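Local coordinates for protein tRNA-splicing ligase RtcB (Thermus thermophilus, PDB 2EPG) that probably joins RNA ends, ligating 2',3'-cyclic phosphate or 3'-phosphate termini to 5'-hydroxyl ends with GTP and manganese, at residues T209-D223 / L236-R250. Residues are numbered along the deposited sequence; the frame is centred on the assembly and turned at random.
Sequences TLGSGNHFLEVQYVD and LFKGQVTVLIHTGSR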
loop_
_atom_site.group_PDB
_atom_site.type_symbol
_atom_site.label_atom_id
_atom_site.label_comp_id
_atom_site.label_asym_id
_atom_site.label_seq_id
_atom_site.Cartn_x
_atom_site.Cartn_y
_atom_site.Cartn_z
ATOM N N THR A 209 -9.531 13.795 0.625
ATOM C CA THR A 209 -8.697 14.487 -0.371
ATOM C C THR A 209 -7.523 13.607 -0.748
ATOM O O THR A 209 -7.073 12.794 0.052
ATOM C CB THR A 209 -8.144 15.820 0.164
ATOM O OG1 THR A 209 -7.273 15.562 1.278
ATOM C CG2 THR A 209 -9.281 16.722 0.621
ATOM N N LEU A 210 -7.034 13.780 -1.969
ATOM C CA LEU A 210 -5.927 12.991 -2.485
ATOM C C LEU A 210 -4.569 13.396 -1.934
ATOM O O LEU A 210 -3.738 12.542 -1.630
ATOM C CB LEU A 210 -5.921 13.084 -4.020
ATOM C CG LEU A 210 -7.096 12.358 -4.685
ATOM C CD1 LEU A 210 -7.267 12.771 -6.152
ATOM C CD2 LEU A 210 -6.843 10.863 -4.568
ATOM N N GLY A 211 -4.348 14.700 -1.797
ATOM C CA GLY A 211 -3.073 15.177 -1.302
ATOM C C GLY A 211 -2.180 15.481 -2.490
ATOM O O GLY A 211 -2.612 15.388 -3.634
ATOM N N SER A 212 -0.929 15.832 -2.234
ATOM C CA SER A 212 -0.012 16.156 -3.315
ATOM C C SER A 212 1.031 15.071 -3.492
ATOM O O SER A 212 0.908 13.970 -2.945
ATOM C CB SER A 212 0.673 17.492 -3.033
ATOM O OG SER A 212 -0.293 18.512 -2.829
ATOM N N GLY A 213 2.068 15.388 -4.255
ATOM C CA GLY A 213 3.109 14.412 -4.491
ATOM C C GLY A 213 2.600 13.413 -5.501
ATOM O O GLY A 213 1.912 13.784 -6.450
ATOM N N ASN A 214 2.912 12.143 -5.285
ATOM C CA ASN A 214 2.484 11.097 -6.197
ATOM C C ASN A 214 1.110 10.497 -5.894
ATOM O O ASN A 214 0.883 9.309 -6.125
ATOM C CB ASN A 214 3.545 9.995 -6.232
ATOM C CG ASN A 214 4.779 10.398 -7.032
ATOM O OD1 ASN A 214 5.198 11.566 -7.018
ATOM N ND2 ASN A 214 5.377 9.429 -7.727
ATOM N N HIS A 215 0.193 11.309 -5.376
ATOM C CA HIS A 215 -1.156 10.823 -5.085
ATOM C C HIS A 215 -2.090 11.255 -6.211
ATOM O O HIS A 215 -1.972 12.358 -6.742
ATOM C CB HIS A 215 -1.663 11.356 -3.739
ATOM C CG HIS A 215 -0.853 10.897 -2.568
ATOM N ND1 HIS A 215 -0.566 9.569 -2.338
ATOM C CD2 HIS A 215 -0.262 11.589 -1.563
ATOM C CE1 HIS A 215 0.166 9.461 -1.244
ATOM N NE2 HIS A 215 0.365 10.672 -0.755
ATOM N N PHE A 216 -3.023 10.384 -6.571
ATOM C CA PHE A 216 -3.940 10.682 -7.653
ATOM C C PHE A 216 -5.064 9.664 -7.698
ATOM O O PHE A 216 -5.131 8.720 -6.910
ATOM C CB PHE A 216 -3.190 10.627 -8.979
ATOM C CG PHE A 216 -2.529 9.304 -9.227
ATOM C CD1 PHE A 216 -3.214 8.277 -9.860
ATOM C CD2 PHE A 216 -1.257 9.050 -8.729
ATOM C CE1 PHE A 216 -2.649 7.010 -9.988
ATOM C CE2 PHE A 216 -0.682 7.788 -8.852
ATOM C CZ PHE A 216 -1.380 6.764 -9.482
ATOM N N LEU A 217 -5.938 9.873 -8.662
ATOM C CA LEU A 217 -7.053 8.997 -8.885
ATOM C C LEU A 217 -7.107 8.886 -10.399
ATOM O O LEU A 217 -6.891 9.872 -11.091
ATOM C CB LEU A 217 -8.297 9.659 -8.315
ATOM C CG LEU A 217 -9.719 9.337 -8.752
ATOM C CD1 LEU A 217 -10.683 9.906 -7.719
ATOM C CD2 LEU A 217 -9.993 9.929 -10.129
ATOM N N GLU A 218 -7.317 7.689 -10.935
ATOM C CA GLU A 218 -7.437 7.593 -12.375
ATOM C C GLU A 218 -8.497 6.614 -12.847
ATOM O O GLU A 218 -8.726 5.559 -12.238
ATOM C CB GLU A 218 -6.081 7.318 -13.068
ATOM C CG GLU A 218 -5.230 6.189 -12.564
ATOM C CD GLU A 218 -3.951 6.012 -13.390
ATOM O OE1 GLU A 218 -3.236 7.008 -13.660
ATOM O OE2 GLU A 218 -3.656 4.867 -13.766
ATOM N N VAL A 219 -9.198 7.031 -13.900
ATOM C CA VAL A 219 -10.220 6.210 -14.532
ATOM C C VAL A 219 -9.415 5.491 -15.610
ATOM O O VAL A 219 -8.690 6.134 -16.373
ATOM C CB VAL A 219 -11.304 7.056 -15.206
ATOM C CG1 VAL A 219 -12.398 6.138 -15.771
ATOM C CG2 VAL A 219 -11.884 8.042 -14.207
ATOM N N GLN A 220 -9.536 4.171 -15.662
ATOM C CA GLN A 220 -8.760 3.377 -16.606
ATOM C C GLN A 220 -9.644 2.297 -17.224
ATOM O O GLN A 220 -10.847 2.179 -16.922
ATOM C CB GLN A 220 -7.610 2.660 -15.860
ATOM C CG GLN A 220 -7.092 3.351 -14.594
ATOM C CD GLN A 220 -6.534 2.380 -13.537
ATOM O OE1 GLN A 220 -7.271 1.562 -12.961
ATOM N NE2 GLN A 220 -5.236 2.469 -13.282
ATOM N N TYR A 221 -9.041 1.507 -18.100
ATOM C CA TYR A 221 -9.755 0.388 -18.680
ATOM C C TYR A 221 -8.787 -0.790 -18.686
ATOM O O TYR A 221 -7.572 -0.610 -18.751
ATOM C CB TYR A 221 -10.288 0.704 -20.093
ATOM C CG TYR A 221 -9.248 0.934 -21.173
ATOM C CD1 TYR A 221 -8.729 2.210 -21.418
ATOM C CD2 TYR A 221 -8.805 -0.122 -21.969
ATOM C CE1 TYR A 221 -7.800 2.427 -22.429
ATOM C CE2 TYR A 221 -7.879 0.080 -22.978
ATOM C CZ TYR A 221 -7.381 1.355 -23.204
ATOM O OH TYR A 221 -6.461 1.546 -24.204
ATOM N N VAL A 222 -9.326 -1.992 -18.557
ATOM C CA VAL A 222 -8.498 -3.188 -18.556
ATOM C C VAL A 222 -8.090 -3.409 -20.016
ATOM O O VAL A 222 -8.960 -3.568 -20.867
ATOM C CB VAL A 222 -9.314 -4.397 -18.047
ATOM C CG1 VAL A 222 -8.482 -5.656 -18.107
ATOM C CG2 VAL A 222 -9.793 -4.136 -16.622
ATOM N N ASP A 223 -6.797 -3.382 -20.330
ATOM C CA ASP A 223 -6.421 -3.600 -21.724
ATOM C C ASP A 223 -5.814 -4.981 -21.982
ATOM O O ASP A 223 -5.580 -5.355 -23.132
ATOM C CB ASP A 223 -5.494 -2.483 -22.244
ATOM C CG ASP A 223 -4.031 -2.736 -21.961
ATOM O OD1 ASP A 223 -3.185 -2.091 -22.618
ATOM O OD2 ASP A 223 -3.717 -3.560 -21.084
ATOM N N LEU A 236 -12.922 -9.084 -13.304
ATOM C CA LEU A 236 -12.238 -8.246 -14.283
ATOM C C LEU A 236 -12.430 -8.787 -15.705
ATOM O O LEU A 236 -12.485 -9.997 -15.907
ATOM C CB LEU A 236 -10.735 -8.203 -13.978
ATOM C CG LEU A 236 -10.250 -7.323 -12.826
ATOM C CD1 LEU A 236 -8.753 -7.563 -12.562
ATOM C CD2 LEU A 236 -10.511 -5.846 -13.195
ATOM N N PHE A 237 -12.551 -7.890 -16.679
ATOM C CA PHE A 237 -12.671 -8.285 -18.086
ATOM C C PHE A 237 -12.087 -7.187 -18.979
ATOM O O PHE A 237 -12.099 -6.012 -18.624
ATOM C CB PHE A 237 -14.132 -8.606 -18.475
ATOM C CG PHE A 237 -15.075 -7.437 -18.390
ATOM C CD1 PHE A 237 -15.298 -6.624 -19.498
ATOM C CD2 PHE A 237 -15.775 -7.180 -17.216
ATOM C CE1 PHE A 237 -16.213 -5.571 -19.446
ATOM C CE2 PHE A 237 -16.692 -6.130 -17.148
ATOM C CZ PHE A 237 -16.911 -5.324 -18.267
ATOM N N LYS A 238 -11.561 -7.580 -20.132
ATOM C CA LYS A 238 -10.938 -6.632 -21.045
ATOM C C LYS A 238 -11.947 -5.594 -21.521
ATOM O O LYS A 238 -13.103 -5.917 -21.809
ATOM C CB LYS A 238 -10.322 -7.389 -22.227
ATOM C CG LYS A 238 -9.566 -6.511 -23.221
ATOM C CD LYS A 238 -8.775 -7.375 -24.181
ATOM C CE LYS A 238 -8.168 -6.555 -25.296
ATOM N NZ LYS A 238 -7.343 -7.425 -26.167
ATOM N N GLY A 239 -11.512 -4.340 -21.568
ATOM C CA GLY A 239 -12.397 -3.273 -21.983
ATOM C C GLY A 239 -13.161 -2.700 -20.807
ATOM O O GLY A 239 -13.793 -1.654 -20.908
ATOM N N GLN A 240 -13.095 -3.375 -19.671
ATOM C CA GLN A 240 -13.803 -2.906 -18.486
ATOM C C GLN A 240 -13.209 -1.622 -17.887
ATOM O O GLN A 240 -11.984 -1.455 -17.817
ATOM C CB GLN A 240 -13.821 -4.014 -17.439
ATOM C CG GLN A 240 -14.417 -3.610 -16.109
ATOM C CD GLN A 240 -14.119 -4.644 -15.065
ATOM O OE1 GLN A 240 -13.115 -5.350 -15.164
ATOM N NE2 GLN A 240 -14.973 -4.742 -14.051
ATOM N N VAL A 241 -14.085 -0.715 -17.461
ATOM C CA VAL A 241 -13.672 0.560 -16.862
ATOM C C VAL A 241 -13.361 0.393 -15.359
ATOM O O VAL A 241 -14.141 -0.208 -14.616
ATOM C CB VAL A 241 -14.794 1.638 -17.023
ATOM C CG1 VAL A 241 -14.452 2.887 -16.221
ATOM C CG2 VAL A 241 -14.949 2.022 -18.482
ATOM N N THR A 242 -12.213 0.897 -14.915
ATOM C CA THR A 242 -11.865 0.823 -13.496
ATOM C C THR A 242 -11.408 2.201 -13.027
ATOM O O THR A 242 -11.137 3.095 -13.837
ATOM C CB THR A 242 -10.725 -0.207 -13.210
ATOM O OG1 THR A 242 -9.520 0.213 -13.855
ATOM C CG2 THR A 242 -11.100 -1.601 -13.725
ATOM N N VAL A 243 -11.351 2.368 -11.715
ATOM C CA VAL A 243 -10.902 3.607 -11.118
ATOM C C VAL A 243 -9.911 3.241 -10.007
ATOM O O VAL A 243 -10.248 2.511 -9.081
ATOM C CB VAL A 243 -12.094 4.401 -10.538
ATOM C CG1 VAL A 243 -11.598 5.734 -9.950
ATOM C CG2 VAL A 243 -13.147 4.638 -11.636
ATOM N N LEU A 244 -8.689 3.752 -10.114
ATOM C CA LEU A 244 -7.660 3.469 -9.126
ATOM C C LEU A 244 -7.385 4.719 -8.291
ATOM O O LEU A 244 -7.070 5.776 -8.832
ATOM C CB LEU A 244 -6.378 2.978 -9.820
ATOM C CG LEU A 244 -5.247 2.450 -8.923
ATOM C CD1 LEU A 244 -4.402 1.390 -9.675
ATOM C CD2 LEU A 244 -4.379 3.614 -8.473
ATOM N N ILE A 245 -7.517 4.574 -6.973
ATOM C CA ILE A 245 -7.309 5.666 -6.012
ATOM C C ILE A 245 -6.013 5.410 -5.232
ATOM O O ILE A 245 -5.863 4.383 -4.570
ATOM C CB ILE A 245 -8.481 5.731 -5.006
ATOM C CG1 ILE A 245 -9.798 5.954 -5.758
ATOM C CG2 ILE A 245 -8.238 6.843 -3.992
ATOM C CD1 ILE A 245 -11.061 5.614 -4.924
ATOM N N HIS A 246 -5.090 6.359 -5.319
ATOM C CA HIS A 246 -3.790 6.263 -4.673
ATOM C C HIS A 246 -3.618 7.428 -3.719
ATOM O O HIS A 246 -3.474 8.578 -4.157
ATOM C CB HIS A 246 -2.687 6.323 -5.728
ATOM C CG HIS A 246 -1.339 5.908 -5.223
ATOM N ND1 HIS A 246 -0.882 6.227 -3.961
ATOM C CD2 HIS A 246 -0.340 5.215 -5.818
ATOM C CE1 HIS A 246 0.337 5.744 -3.801
ATOM N NE2 HIS A 246 0.689 5.125 -4.913
ATOM N N THR A 247 -3.654 7.133 -2.422
ATOM C CA THR A 247 -3.483 8.142 -1.397
ATOM C C THR A 247 -3.364 7.480 -0.018
ATOM O O THR A 247 -3.593 6.260 0.125
ATOM C CB THR A 247 -4.641 9.167 -1.400
ATOM O OG1 THR A 247 -4.334 10.216 -0.476
ATOM C CG2 THR A 247 -5.965 8.503 -0.999
ATOM N N GLY A 248 -3.004 8.280 0.988
ATOM C CA GLY A 248 -2.811 7.739 2.322
ATOM C C GLY A 248 -3.418 8.470 3.503
ATOM O O GLY A 248 -4.561 8.934 3.440
ATOM N N SER A 249 -2.657 8.549 4.597
ATOM C CA SER A 249 -3.131 9.202 5.817
ATOM C C SER A 249 -2.887 10.712 5.803
ATOM O O SER A 249 -3.128 11.406 6.794
ATOM C CB SER A 249 -2.494 8.558 7.058
ATOM O OG SER A 249 -1.081 8.475 6.948
ATOM N N ARG A 250 -2.420 11.211 4.665
ATOM C CA ARG A 250 -2.179 12.631 4.490
ATOM C C ARG A 250 -1.232 13.229 5.546
ATOM O O ARG A 250 -0.187 12.654 5.845
ATOM C CB ARG A 250 -3.530 13.335 4.479
ATOM C CG ARG A 250 -4.478 12.727 3.454
ATOM C CD ARG A 250 -4.181 13.169 2.008
ATOM N NE ARG A 250 -4.754 14.486 1.719
ATOM C CZ ARG A 250 -4.078 15.633 1.757
ATOM N NH1 ARG A 250 -4.700 16.779 1.496
ATOM N NH2 ARG A 250 -2.773 15.634 2.021
#
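The predicted manganese and GMP site of this RtcB-family ligase is built in part on an antiparallel strand pair, 216-223 against 240-247, whose site-facing side carries Phe216, Glu218, Leu244 and His246. His215 and His246, expected ligands of the first and second manganese respectively, converge at one end, ND1 of His246 lying 3.7 Å from ND1 of His215, at the edge of the His215 ring and in its plane. CB of His246 sits over one face of the Phe216 ring, 4.1 Å from its centroid, a CH-pi contact that seats the metal-site histidine against a residue of the predicted nucleotide pocket; the two rings are turned 46° from each other. Farther along, Thr242 OG1 donates to Gln220 OE1 (2.8 Å), while Gln220 NE2 reaches the anti lone pair of Glu218 OE2, so both ends of the buried amide are engaged and its flip is fixed. Leu217, Val219, Val241, Val243 and Ile245 line the other side, where Leu217 also touches Val315 of helix 288-321. Beyond the strands, the Arg250 chain folds back at its second and third torsions, turning the guanidinium edge toward Thr209; NE (2.8 Å) and NH1 (2.9 Å) both grip Thr209 OG1, which lies in the guanidinium plane and is also bonded to Gln206 O. Gly211 CA rests 3.3 Å from Arg250 CZ, over the guanidinium face. A leucine in place of Arg250 would probably leave Thr209 OG1 without both N-H donors and Gly211 CA without the flat group against it, the 209-211 turn being less firmly held. Thr247 OG1, anti to its own backbone nitrogen (chi1 -173°), donates to Leu210 O at 2.7 Å.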